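Local atomic coordinates of protein gp18 (PDB entry 3GS9), a protein that probably serves as a structural component of a prophage tail and belongs to the prophage endopeptidase tail family. Residues 287-292 with 298-303; 129-134 with 177-182; 156-159 with 164-167; 225-230 with 254-259. All blocks are in the same frame, centred on the assembly; numbering follows the deposited sequence.

Contact 1: residues 287-292 with 298-303; sequences YVLFIY and DYDVQI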
loop_
_atom_site.group_PDB
_atom_site.type_symbol
_atom_site.label_atom_id
_atom_site.label_comp_id
_atom_site.label_asym_id
_atom_site.label_seq_id
_atom_site.Cartn_x
_atom_site.Cartn_y
_atom_site.Cartn_z
ATOM N N TYR A 287 -1.520 21.636 -24.471
ATOM C CA TYR A 287 -2.822 21.001 -24.640
ATOM C C TYR A 287 -2.995 20.452 -26.041
ATOM O O TYR A 287 -2.571 21.076 -27.009
ATOM C CB TYR A 287 -3.920 21.997 -24.365
ATOM C CG TYR A 287 -3.996 22.377 -22.930
ATOM C CD1 TYR A 287 -3.250 23.445 -22.427
ATOM C CD2 TYR A 287 -4.795 21.663 -22.065
ATOM C CE1 TYR A 287 -3.310 23.781 -21.101
ATOM C CE2 TYR A 287 -4.860 21.981 -20.737
ATOM C CZ TYR A 287 -4.126 23.044 -20.257
ATOM O OH TYR A 287 -4.210 23.346 -18.921
ATOM N N VAL A 288 -3.594 19.258 -26.117
ATOM C CA VAL A 288 -4.069 18.691 -27.370
ATOM C C VAL A 288 -5.592 18.516 -27.254
ATOM O O VAL A 288 -6.090 18.046 -26.225
ATOM C CB VAL A 288 -3.363 17.353 -27.619
ATOM C CG1 VAL A 288 -3.878 16.686 -28.858
ATOM C CG2 VAL A 288 -1.824 17.551 -27.728
ATOM N N LEU A 289 -6.334 18.926 -28.287
ATOM C CA LEU A 289 -7.805 18.760 -28.302
ATOM C C LEU A 289 -8.083 17.296 -28.558
ATOM O O LEU A 289 -7.614 16.750 -29.557
ATOM C CB LEU A 289 -8.479 19.557 -29.419
ATOM C CG LEU A 289 -10.006 19.389 -29.492
ATOM C CD1 LEU A 289 -10.716 19.865 -28.240
ATOM C CD2 LEU A 289 -10.578 20.092 -30.763
ATOM N N PHE A 290 -8.818 16.667 -27.648
ATOM C CA PHE A 290 -9.189 15.262 -27.777
ATOM C C PHE A 290 -10.647 15.213 -28.250
ATOM O O PHE A 290 -11.530 15.699 -27.576
ATOM C CB PHE A 290 -9.024 14.506 -26.432
ATOM C CG PHE A 290 -9.152 13.014 -26.570
ATOM C CD1 PHE A 290 -8.082 12.239 -27.013
ATOM C CD2 PHE A 290 -10.380 12.381 -26.319
ATOM C CE1 PHE A 290 -8.201 10.865 -27.141
ATOM C CE2 PHE A 290 -10.508 11.012 -26.474
ATOM C CZ PHE A 290 -9.428 10.256 -26.889
ATOM N N ILE A 291 -10.891 14.630 -29.419
ATOM C CA ILE A 291 -12.257 14.463 -29.883
ATOM C C ILE A 291 -12.649 12.994 -29.748
ATOM O O ILE A 291 -12.131 12.119 -30.473
ATOM C CB ILE A 291 -12.411 14.932 -31.342
ATOM C CG1 ILE A 291 -12.002 16.397 -31.491
ATOM C CG2 ILE A 291 -13.829 14.721 -31.822
ATOM C CD1 ILE A 291 -11.921 16.871 -32.918
ATOM N N TYR A 292 -13.516 12.717 -28.789
ATOM C CA TYR A 292 -14.036 11.360 -28.604
ATOM C C TYR A 292 -15.179 11.177 -29.587
ATOM O O TYR A 292 -16.357 11.509 -29.310
ATOM C CB TYR A 292 -14.488 11.080 -27.161
ATOM C CG TYR A 292 -14.991 9.671 -27.012
ATOM C CD1 TYR A 292 -14.138 8.596 -27.204
ATOM C CD2 TYR A 292 -16.316 9.394 -26.714
ATOM C CE1 TYR A 292 -14.584 7.295 -27.094
ATOM C CE2 TYR A 292 -16.755 8.101 -26.584
ATOM C CZ TYR A 292 -15.889 7.054 -26.788
ATOM O OH TYR A 292 -16.341 5.761 -26.663
ATOM N N ASP A 298 -15.767 16.654 -27.097
ATOM C CA ASP A 298 -14.467 17.277 -27.276
ATOM C C ASP A 298 -13.970 17.820 -25.940
ATOM O O ASP A 298 -14.710 18.503 -25.222
ATOM C CB ASP A 298 -14.572 18.475 -28.249
ATOM C CG ASP A 298 -14.936 18.081 -29.695
ATOM O OD1 ASP A 298 -15.066 16.880 -30.056
ATOM O OD2 ASP A 298 -15.082 19.034 -30.498
ATOM N N TYR A 299 -12.696 17.577 -25.631
ATOM C CA TYR A 299 -12.073 18.090 -24.418
ATOM C C TYR A 299 -10.542 18.049 -24.541
ATOM O O TYR A 299 -9.996 17.289 -25.320
ATOM C CB TYR A 299 -12.530 17.314 -23.168
ATOM C CG TYR A 299 -12.447 15.810 -23.307
ATOM C CD1 TYR A 299 -13.514 15.071 -23.830
ATOM C CD2 TYR A 299 -11.336 15.116 -22.868
ATOM C CE1 TYR A 299 -13.437 13.684 -23.957
ATOM C CE2 TYR A 299 -11.259 13.720 -22.981
ATOM C CZ TYR A 299 -12.325 13.004 -23.511
ATOM O OH TYR A 299 -12.248 11.612 -23.635
ATOM N N ASP A 300 -9.871 18.859 -23.741
ATOM C CA ASP A 300 -8.423 18.940 -23.759
ATOM C C ASP A 300 -7.750 17.844 -22.920
ATOM O O ASP A 300 -8.232 17.449 -21.842
ATOM C CB ASP A 300 -7.977 20.299 -23.232
ATOM C CG ASP A 300 -8.227 21.426 -24.215
ATOM O OD1 ASP A 300 -8.205 21.195 -25.448
ATOM O OD2 ASP A 300 -8.464 22.552 -23.736
ATOM N N VAL A 301 -6.667 17.320 -23.465
ATOM C CA VAL A 301 -5.744 16.500 -22.714
ATOM C C VAL A 301 -4.411 17.236 -22.740
ATOM O O VAL A 301 -4.188 18.068 -23.612
ATOM C CB VAL A 301 -5.643 15.087 -23.286
ATOM C CG1 VAL A 301 -6.939 14.350 -23.037
ATOM C CG2 VAL A 301 -5.269 15.119 -24.759
ATOM N N GLN A 302 -3.571 16.965 -21.755
ATOM C CA GLN A 302 -2.344 17.735 -21.553
ATOM C C GLN A 302 -1.164 16.766 -21.633
ATOM O O GLN A 302 -1.275 15.598 -21.260
ATOM C CB GLN A 302 -2.427 18.395 -20.182
ATOM C CG GLN A 302 -1.469 19.475 -19.895
ATOM C CD GLN A 302 -1.823 20.235 -18.626
ATOM O OE1 GLN A 302 -2.440 19.687 -17.718
ATOM N NE2 GLN A 302 -1.462 21.496 -18.574
ATOM N N ILE A 303 -0.026 17.264 -22.100
ATOM C CA ILE A 303 1.242 16.546 -22.037
ATOM C C ILE A 303 1.765 16.453 -20.580
ATOM O O ILE A 303 2.143 17.452 -19.986
ATOM C CB ILE A 303 2.281 17.257 -22.938
ATOM C CG1 ILE A 303 1.835 17.204 -24.408
ATOM C CG2 ILE A 303 3.628 16.635 -22.767
ATOM C CD1 ILE A 303 2.606 18.195 -25.327
HETATM O O HOH W 1 -2.089 23.911 -17.368
#
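Four backbone hydrogen bonds tie V288 to V301 and F290 to Y299, each pair bonded in both directions. V288 N to V301 O is 2.8 Å and nearly straight, and V301 N returns to V288 O at 2.9 Å. F290 N reaches Y299 O at 2.7 Å. L289–D300 lies between them as a non-hydrogen-bonded pair; Y287–Q302 and I291–D298, of the same kind, flank them at the two ends. The two strands form an antiparallel beta hairpin inside a six-strand mixed sheet, with strand 186-189 beside 287-292 and strand 318-321 beside 297-305.

Apolar contacts fill the face that carries V288, F290, Y299 and V301. The F290 and Y299 rings run side by side with planes 40° apart, F290 CD2 lying 3.5 Å from Y299 CZ. A chi1 of 49° sets the Y299 ring between its own backbone N and carbonyl carbon, which brings its CZ and OH end alongside F290. Its hydroxyl is hydrogen-bonded to T270. Farther along, F290 CB meets V301 CG1 at 4.0 Å, and L320 of the next strand packs on both valines.

Polar and mixed contacts hold the other face. The Q302 amide stacks on the Y287 ring, planes 25° apart, with a water joining their ends: Y287 OH donates to it at 2.7 Å and Q302 NE2 at 2.8 Å. Q302 NE2 also bonds G285 O, while K183 makes a cation-pi contact with the Y287 ring. At the opposite end of the hairpin, the D298 carboxylate lies alongside I291, OD1 beside both CG1 and CG2.

Contact 2: residues 129-134 with 177-182; sequences EIIDPS and REIYGA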
loop_
_atom_site.group_PDB
_atom_site.type_symbol
_atom_site.label_atom_id
_atom_site.label_comp_id
_atom_site.label_asym_id
_atom_site.label_seq_id
_atom_site.Cartn_x
_atom_site.Cartn_y
_atom_site.Cartn_z
ATOM N N GLU A 129 11.435 32.156 -8.793
ATOM C CA GLU A 129 10.637 33.278 -9.249
ATOM C C GLU A 129 9.217 32.801 -9.523
ATOM O O GLU A 129 8.986 31.627 -9.808
ATOM C CB GLU A 129 11.224 33.903 -10.492
ATOM C CG GLU A 129 11.103 33.089 -11.752
ATOM C CD GLU A 129 11.633 33.853 -12.949
ATOM O OE1 GLU A 129 10.961 34.820 -13.432
ATOM O OE2 GLU A 129 12.723 33.471 -13.397
ATOM N N ILE A 130 8.286 33.727 -9.405
ATOM C CA ILE A 130 6.880 33.480 -9.645
ATOM C C ILE A 130 6.494 34.329 -10.826
ATOM O O ILE A 130 6.766 35.555 -10.810
ATOM C CB ILE A 130 6.019 33.843 -8.406
ATOM C CG1 ILE A 130 6.394 32.957 -7.222
ATOM C CG2 ILE A 130 4.534 33.706 -8.675
ATOM C CD1 ILE A 130 5.908 33.537 -5.923
ATOM N N ILE A 131 5.965 33.672 -11.861
ATOM C CA ILE A 131 5.415 34.378 -13.015
ATOM C C ILE A 131 3.888 34.310 -12.963
ATOM O O ILE A 131 3.297 33.223 -13.108
ATOM C CB ILE A 131 5.988 33.823 -14.338
ATOM C CG1 ILE A 131 7.496 34.033 -14.411
ATOM C CG2 ILE A 131 5.302 34.436 -15.538
ATOM C CD1 ILE A 131 8.177 33.234 -15.542
ATOM N N ASP A 132 3.265 35.451 -12.661
ATOM C CA ASP A 132 1.812 35.553 -12.500
ATOM C C ASP A 132 1.353 36.969 -12.893
ATOM O O ASP A 132 0.870 37.724 -12.062
ATOM C CB ASP A 132 1.435 35.256 -11.040
ATOM C CG ASP A 132 -0.070 35.252 -10.801
ATOM O OD1 ASP A 132 -0.869 35.140 -11.781
ATOM O OD2 ASP A 132 -0.459 35.353 -9.608
ATOM N N PRO A 133 1.526 37.338 -14.173
ATOM C CA PRO A 133 1.273 38.750 -14.548
ATOM C C PRO A 133 -0.189 39.176 -14.387
ATOM O O PRO A 133 -0.457 40.377 -14.190
ATOM C CB PRO A 133 1.678 38.801 -16.021
ATOM C CG PRO A 133 1.531 37.405 -16.502
ATOM C CD PRO A 133 1.906 36.520 -15.331
ATOM N N SER A 134 -1.118 38.200 -14.447
ATOM C CA SER A 134 -2.562 38.447 -14.303
ATOM C C SER A 134 -3.073 38.402 -12.870
ATOM O O SER A 134 -4.282 38.561 -12.611
ATOM C CB SER A 134 -3.347 37.426 -15.104
ATOM O OG SER A 134 -3.063 37.542 -16.480
ATOM N N ARG A 177 -1.496 27.312 -12.782
ATOM C CA ARG A 177 -1.855 26.251 -13.739
ATOM C C ARG A 177 -2.457 26.786 -15.051
ATOM O O ARG A 177 -2.227 26.221 -16.123
ATOM C CB ARG A 177 -2.826 25.249 -13.098
ATOM C CG ARG A 177 -2.158 24.337 -12.106
ATOM C CD ARG A 177 -2.731 22.923 -12.087
ATOM N NE ARG A 177 -2.375 22.155 -13.282
ATOM C CZ ARG A 177 -1.397 21.242 -13.382
ATOM N NH1 ARG A 177 -0.585 20.932 -12.365
ATOM N NH2 ARG A 177 -1.221 20.631 -14.546
ATOM N N GLU A 178 -3.212 27.877 -14.949
ATOM C CA GLU A 178 -3.830 28.498 -16.134
ATOM C C GLU A 178 -2.830 28.903 -17.196
ATOM O O GLU A 178 -3.173 28.910 -18.373
ATOM C CB GLU A 178 -4.643 29.730 -15.735
ATOM C CG GLU A 178 -5.880 29.351 -14.913
ATOM C CD GLU A 178 -5.661 29.368 -13.414
ATOM O OE1 GLU A 178 -4.501 29.278 -12.932
ATOM O OE2 GLU A 178 -6.691 29.446 -12.719
ATOM N N ILE A 179 -1.627 29.297 -16.787
ATOM C CA ILE A 179 -0.606 29.763 -17.755
ATOM C C ILE A 179 0.553 28.790 -17.925
ATOM O O ILE A 179 1.637 29.162 -18.386
ATOM C CB ILE A 179 -0.160 31.228 -17.469
ATOM C CG1 ILE A 179 0.560 31.373 -16.117
ATOM C CG2 ILE A 179 -1.387 32.106 -17.564
ATOM C CD1 ILE A 179 1.284 32.735 -15.904
ATOM N N TYR A 180 0.285 27.529 -17.575
ATOM C CA TYR A 180 1.201 26.441 -17.792
ATOM C C TYR A 180 0.706 25.604 -18.944
ATOM O O TYR A 180 -0.276 24.869 -18.821
ATOM C CB TYR A 180 1.280 25.573 -16.556
ATOM C CG TYR A 180 2.011 24.276 -16.770
ATOM C CD1 TYR A 180 3.334 24.277 -17.226
ATOM C CD2 TYR A 180 1.398 23.050 -16.493
ATOM C CE1 TYR A 180 4.021 23.089 -17.395
ATOM C CE2 TYR A 180 2.069 21.861 -16.666
ATOM C CZ TYR A 180 3.387 21.897 -17.129
ATOM O OH TYR A 180 4.054 20.701 -17.309
ATOM N N GLY A 181 1.392 25.689 -20.061
ATOM C CA GLY A 181 0.903 25.042 -21.261
ATOM C C GLY A 181 -0.053 25.924 -22.038
ATOM O O GLY A 181 -0.972 26.548 -21.483
ATOM N N ALA A 182 0.142 25.952 -23.336
ATOM C CA ALA A 182 -0.727 26.707 -24.207
ATOM C C ALA A 182 -1.460 25.745 -25.106
ATOM O O ALA A 182 -1.045 24.584 -25.274
ATOM C CB ALA A 182 0.072 27.715 -25.025
#
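I179 meets I131 and P133 through one methyl group. CD1 is 3.5 Å from I131 O and 3.9 Å from P133 CD, so that the methyl ends against the CD corner of the proline ring. A chi1 of 65° sets CG1 between the backbone N and the carbonyl carbon of I179 and sends CD1 at the opposing loop. This is the tight part of the contact, and it is wholly van der Waals: no hydrogen bond links the two segments. I131 O is buried against the methyl and has no hydrogen-bonding partner in the model. I131 CG2 stands farther back, 4.4 Å from the same CD1.

The contact joins two loops. Residues 129-134 lead out of strand 127-129 of a three-strand mixed sheet, and 177-182 run from its strand 171-173, with a short 3-10 turn at 177-178, toward strand 183-184. I131 also packs on V173, which ties its loop to that sheet.

Elsewhere the contact is loose. The backbones stay well apart, the nearest CA atoms (D132 and I179) at 8.2 Å, and the contact lies at the surface, with P133 exposed to solvent. D132 turns inward on its own loop, OD1 accepting from I136 N and OD2 from L137 N. The like-charged D132 OD1 and E178 OE1 stay 7.0 Å apart; the E178 carboxylate has its salt-bridge partner in R258.

Contact 3: residues 156-159 with 164-167; sequences QLLD and VVIP
L158, on helix 150-161, and V164, in the turn that follows it, bring their CA atoms to 5.9 Å, the nearest CA pair of the two segments. The helix backbone is regular here, while V164 and V165 are extended, so the chain leaves the helix, turns within a few residues and passes back beside its last turn. No hydrogen bond crosses between the segments.

One side chain carries the contact. L158 points its CB toward the returning chain; chi1 (-60°) places CG anti to its own carbonyl carbon, and chi2 (-172°) then sets both methyls against V165. CD2 lies over the peptide link, 3.9 Å from V164 C and 3.9 Å from V165 N, and 4.1 Å from V165 CB. CD1 lies 4.1 Å from V165 CG1, so the valine is touched by both branches of the leucine. The two side chains cross at about a right angle. V165 holds CG1 between its backbone N and carbonyl carbon (chi1 58°), which places that methyl against the leucine.

V164 points its CB away from the helix and packs on Y180 instead, so L158 meets only its backbone. All three touching residues are buried. Beyond V165, Y93 and L172 continue the apolar layer, while L157, one residue before L158, packs on helix 111-118 through L111, C114, L115 and I118.

This is a helix-to-strand connection: helix 150-161 leads into strand 166-168, an outermost strand of a three-strand mixed sheet. Strand 166-168 pairs antiparallel with 171-173 and forms a beta hairpin with it.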
loop_
_atom_site.group_PDB
_atom_site.type_symbol
_atom_site.label_atom_id
_atom_site.label_comp_id
_atom_site.label_asym_id
_atom_site.label_seq_id
_atom_site.Cartn_x
_atom_site.Cartn_y
_atom_site.Cartn_z
ATOM N N GLN A 156 3.637 20.686 -1.500
ATOM C CA GLN A 156 2.469 21.210 -0.799
ATOM C C GLN A 156 2.024 22.543 -1.409
ATOM O O GLN A 156 0.841 22.784 -1.645
ATOM C CB GLN A 156 2.828 21.487 0.660
ATOM C CG GLN A 156 1.616 21.896 1.415
ATOM C CD GLN A 156 1.928 22.381 2.758
ATOM O OE1 GLN A 156 2.809 21.842 3.455
ATOM N NE2 GLN A 156 1.232 23.439 3.149
ATOM N N LEU A 157 2.983 23.434 -1.629
ATOM C CA LEU A 157 2.678 24.740 -2.239
ATOM C C LEU A 157 2.013 24.587 -3.613
ATOM O O LEU A 157 1.118 25.387 -3.974
ATOM C CB LEU A 157 3.944 25.604 -2.333
ATOM C CG LEU A 157 4.621 25.929 -0.985
ATOM C CD1 LEU A 157 5.943 26.731 -1.163
ATOM C CD2 LEU A 157 3.633 26.594 0.039
ATOM N N LEU A 158 2.476 23.622 -4.408
ATOM C CA LEU A 158 1.898 23.401 -5.715
ATOM C C LEU A 158 0.399 23.170 -5.560
ATOM O O LEU A 158 -0.417 23.770 -6.283
ATOM C CB LEU A 158 2.543 22.213 -6.414
ATOM C CG LEU A 158 4.044 22.255 -6.694
ATOM C CD1 LEU A 158 4.454 21.052 -7.573
ATOM C CD2 LEU A 158 4.477 23.536 -7.346
ATOM N N ASP A 159 0.033 22.330 -4.589
ATOM C CA ASP A 159 -1.373 21.983 -4.325
ATOM C C ASP A 159 -2.160 23.176 -3.697
ATOM O O ASP A 159 -3.293 23.505 -4.111
ATOM C CB ASP A 159 -1.410 20.763 -3.370
ATOM C CG ASP A 159 -0.918 19.480 -4.010
ATOM O OD1 ASP A 159 -0.939 19.406 -5.257
ATOM O OD2 ASP A 159 -0.524 18.540 -3.254
ATOM N N VAL A 164 2.492 25.244 -10.773
ATOM C CA VAL A 164 3.429 24.263 -11.323
ATOM C C VAL A 164 4.842 24.797 -11.062
ATOM O O VAL A 164 5.025 25.998 -10.955
ATOM C CB VAL A 164 3.158 24.069 -12.871
ATOM C CG1 VAL A 164 3.121 25.429 -13.620
ATOM C CG2 VAL A 164 4.162 23.124 -13.506
ATOM N N VAL A 165 5.837 23.922 -10.962
ATOM C CA VAL A 165 7.241 24.394 -10.835
ATOM C C VAL A 165 7.963 23.874 -12.053
ATOM O O VAL A 165 7.794 22.711 -12.416
ATOM C CB VAL A 165 7.936 23.953 -9.483
ATOM C CG1 VAL A 165 7.946 22.421 -9.302
ATOM C CG2 VAL A 165 9.368 24.522 -9.404
ATOM N N ILE A 166 8.736 24.749 -12.689
ATOM C CA ILE A 166 9.471 24.408 -13.901
ATOM C C ILE A 166 10.942 24.684 -13.612
ATOM O O ILE A 166 11.353 25.812 -13.629
ATOM C CB ILE A 166 8.996 25.247 -15.095
ATOM C CG1 ILE A 166 7.454 25.216 -15.214
ATOM C CG2 ILE A 166 9.670 24.739 -16.356
ATOM C CD1 ILE A 166 6.906 26.330 -16.030
ATOM N N PRO A 167 11.705 23.644 -13.236
ATOM C CA PRO A 167 13.117 23.854 -12.907
ATOM C C PRO A 167 14.000 24.045 -14.120
ATOM O O PRO A 167 13.911 23.234 -15.070
ATOM C CB PRO A 167 13.514 22.538 -12.193
ATOM C CG PRO A 167 12.260 21.824 -11.890
ATOM C CD PRO A 167 11.316 22.241 -13.010
#

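Contact 4: residues 225-230 with 254-259; sequences SPITYT and GNMQRR
I227 and Q257 meet at about a right angle where an extended loop crosses a single-turn helix, residues 256-259. I227 CG2, anti to its backbone N, points at the glutamine and lies 4.1 Å from Q257 CB. Q257 leaves the helix with CG anti to its backbone N and then bends at chi2 (101°), which turns its amide back over the isoleucine. The modelled amide is doubtful at its tip: OE1 comes to 3.0 Å from I227 CG2, very short for a carbon, and stands 3.5 Å from T228 O, another acceptor. The other branch of the isoleucine meets selenomethionine M256 in the conformer given, I227 CG1 to M256 CG at 4.3 Å, a looser apolar touch. No hydrogen bond joins the segments.

The next shell sets each side in place. Backbone hydrogen bonds from I227 to G212 and from Y229 to I210 hold the loop extended against a neighbouring piece of chain. M256 also packs on V245. N255 occupies the N-cap position, but its side chain makes no capping bond; OD1 pairs with Y250 OH, and ND2 donates to D160 O at the end of helix 150-161.

Farther out, R258 points away from the loop, its NH1 and NH2 bonding Y161 O and G162 O, and R259 forms a salt bridge with D247. The short turn itself is closed by R259 N donating to N255 O at 3.0 Å.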
loop_
_atom_site.group_PDB
_atom_site.type_symbol
_atom_site.label_atom_id
_atom_site.label_comp_id
_atom_site.label_asym_id
_atom_site.label_seq_id
_atom_site.Cartn_x
_atom_site.Cartn_y
_atom_site.Cartn_z
ATOM N N SER A 225 -20.272 29.072 4.324
ATOM C CA SER A 225 -21.106 28.085 3.652
ATOM C C SER A 225 -20.283 27.434 2.550
ATOM O O SER A 225 -19.540 28.129 1.850
ATOM C CB SER A 225 -22.342 28.753 3.042
ATOM O OG SER A 225 -23.166 27.796 2.396
ATOM N N PRO A 226 -20.393 26.109 2.389
ATOM C CA PRO A 226 -19.576 25.509 1.370
ATOM C C PRO A 226 -19.773 26.080 -0.030
ATOM O O PRO A 226 -20.890 26.435 -0.426
ATOM C CB PRO A 226 -20.008 24.033 1.383
ATOM C CG PRO A 226 -21.275 23.998 2.100
ATOM C CD PRO A 226 -21.189 25.094 3.102
ATOM N N ILE A 227 -18.670 26.132 -0.757
ATOM C CA ILE A 227 -18.643 26.598 -2.135
ATOM C C ILE A 227 -19.018 25.398 -3.046
ATOM O O ILE A 227 -18.575 24.292 -2.803
ATOM C CB ILE A 227 -17.205 27.095 -2.485
ATOM C CG1 ILE A 227 -16.744 28.225 -1.550
ATOM C CG2 ILE A 227 -17.101 27.534 -3.938
ATOM C CD1 ILE A 227 -17.600 29.433 -1.551
ATOM N N THR A 228 -19.878 25.620 -4.038
ATOM C CA THR A 228 -20.186 24.582 -5.038
ATOM C C THR A 228 -19.685 25.010 -6.411
ATOM O O THR A 228 -19.799 26.183 -6.798
ATOM C CB THR A 228 -21.704 24.270 -5.122
ATOM O OG1 THR A 228 -22.385 25.340 -5.787
ATOM C CG2 THR A 228 -22.292 24.057 -3.730
ATOM N N TYR A 229 -19.094 24.077 -7.142
ATOM C CA TYR A 229 -18.716 24.288 -8.521
ATOM C C TYR A 229 -19.429 23.229 -9.357
ATOM O O TYR A 229 -19.313 22.039 -9.046
ATOM C CB TYR A 229 -17.196 24.203 -8.715
ATOM C CG TYR A 229 -16.862 24.236 -10.179
ATOM C CD1 TYR A 229 -17.143 25.360 -10.945
ATOM C CD2 TYR A 229 -16.360 23.110 -10.827
ATOM C CE1 TYR A 229 -16.884 25.378 -12.306
ATOM C CE2 TYR A 229 -16.092 23.118 -12.181
ATOM C CZ TYR A 229 -16.352 24.255 -12.917
ATOM O OH TYR A 229 -16.105 24.288 -14.284
ATOM N N THR A 230 -20.165 23.680 -10.380
ATOM C CA THR A 230 -20.952 22.809 -11.274
ATOM C C THR A 230 -20.393 22.855 -12.675
ATOM O O THR A 230 -20.257 23.925 -13.247
ATOM C CB THR A 230 -22.427 23.246 -11.340
ATOM O OG1 THR A 230 -22.976 23.282 -10.031
ATOM C CG2 THR A 230 -23.252 22.332 -12.187
ATOM N N GLY A 254 -11.253 32.199 0.222
ATOM C CA GLY A 254 -9.951 32.288 -0.419
ATOM C C GLY A 254 -10.034 31.762 -1.845
ATOM O O GLY A 254 -10.991 32.057 -2.597
ATOM N N ASN A 255 -9.052 30.943 -2.218
ATOM C CA ASN A 255 -8.963 30.400 -3.581
ATOM C C ASN A 255 -9.753 29.090 -3.770
ATOM O O ASN A 255 -9.518 28.320 -4.736
ATOM C CB ASN A 255 -7.483 30.218 -3.946
ATOM C CG ASN A 255 -6.813 29.071 -3.176
ATOM O OD1 ASN A 255 -7.490 28.291 -2.493
ATOM N ND2 ASN A 255 -5.474 28.940 -3.323
HETATM N N MSE A 256 -10.670 28.799 -2.860
HETATM C CA MSE A 256 -11.377 27.503 -2.889
HETATM C C MSE A 256 -12.126 27.243 -4.195
HETATM O O MSE A 256 -12.049 26.165 -4.730
HETATM C CB MSE A 256 -12.342 27.398 -1.704
HETATM C CG MSE A 256 -13.075 26.063 -1.600
HETATM SE SE MSE A 256 -11.941 24.557 -1.387
HETATM C CE MSE A 256 -11.533 24.801 0.563
ATOM N N GLN A 257 -12.871 28.228 -4.692
ATOM C CA GLN A 257 -13.663 28.036 -5.950
ATOM C C GLN A 257 -12.793 27.540 -7.099
ATOM O O GLN A 257 -13.150 26.639 -7.815
ATOM C CB GLN A 257 -14.358 29.336 -6.338
ATOM C CG GLN A 257 -15.100 29.336 -7.684
ATOM C CD GLN A 257 -16.592 29.170 -7.540
ATOM O OE1 GLN A 257 -17.071 28.295 -6.818
ATOM N NE2 GLN A 257 -17.345 30.020 -8.229
ATOM N N ARG A 258 -11.640 28.180 -7.295
ATOM C CA ARG A 258 -10.682 27.777 -8.291
ATOM C C ARG A 258 -10.141 26.382 -8.025
ATOM O O ARG A 258 -9.971 25.583 -8.962
ATOM C CB ARG A 258 -9.564 28.842 -8.369
ATOM C CG ARG A 258 -8.361 28.489 -9.190
ATOM C CD ARG A 258 -7.400 29.643 -9.183
ATOM N NE ARG A 258 -6.188 29.345 -9.940
ATOM C CZ ARG A 258 -5.055 28.915 -9.395
ATOM N NH1 ARG A 258 -4.959 28.755 -8.097
ATOM N NH2 ARG A 258 -3.989 28.700 -10.156
ATOM N N ARG A 259 -9.883 26.071 -6.749
ATOM C CA ARG A 259 -9.495 24.721 -6.357
ATOM C C ARG A 259 -10.455 23.660 -6.821
ATOM O O ARG A 259 -10.030 22.620 -7.321
ATOM C CB ARG A 259 -9.325 24.622 -4.849
ATOM C CG ARG A 259 -7.927 24.897 -4.417
ATOM C CD ARG A 259 -7.761 24.691 -2.945
ATOM N NE ARG A 259 -7.633 23.288 -2.578
ATOM C CZ ARG A 259 -7.366 22.905 -1.346
ATOM N NH1 ARG A 259 -7.234 23.827 -0.420
ATOM N NH2 ARG A 259 -7.274 21.626 -1.018
#

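Overall arrangement
Along the chain, contact 2 (129-134 with 177-182) spans the sequence that holds contact 3; contacts 4 and 1 follow in that order. All four fall within the prophage endopeptidase tail region of the chain. Contacts 2 and 3 border the same three-strand sheet, their centres about 11 Å apart, and touch where Y180 packs on V164. Contact 1 belongs to the separate six-strand sheet, its centre about 20 Å from that of contact 2, yet residues 177-182 reach it through a probable A182–Y287 backbone bond. Contact 4 lies about 21 Å from contact 2, centre to centre, and is joined by the E178–R258 salt bridge. Segment 177-182 thus links all three other contacts.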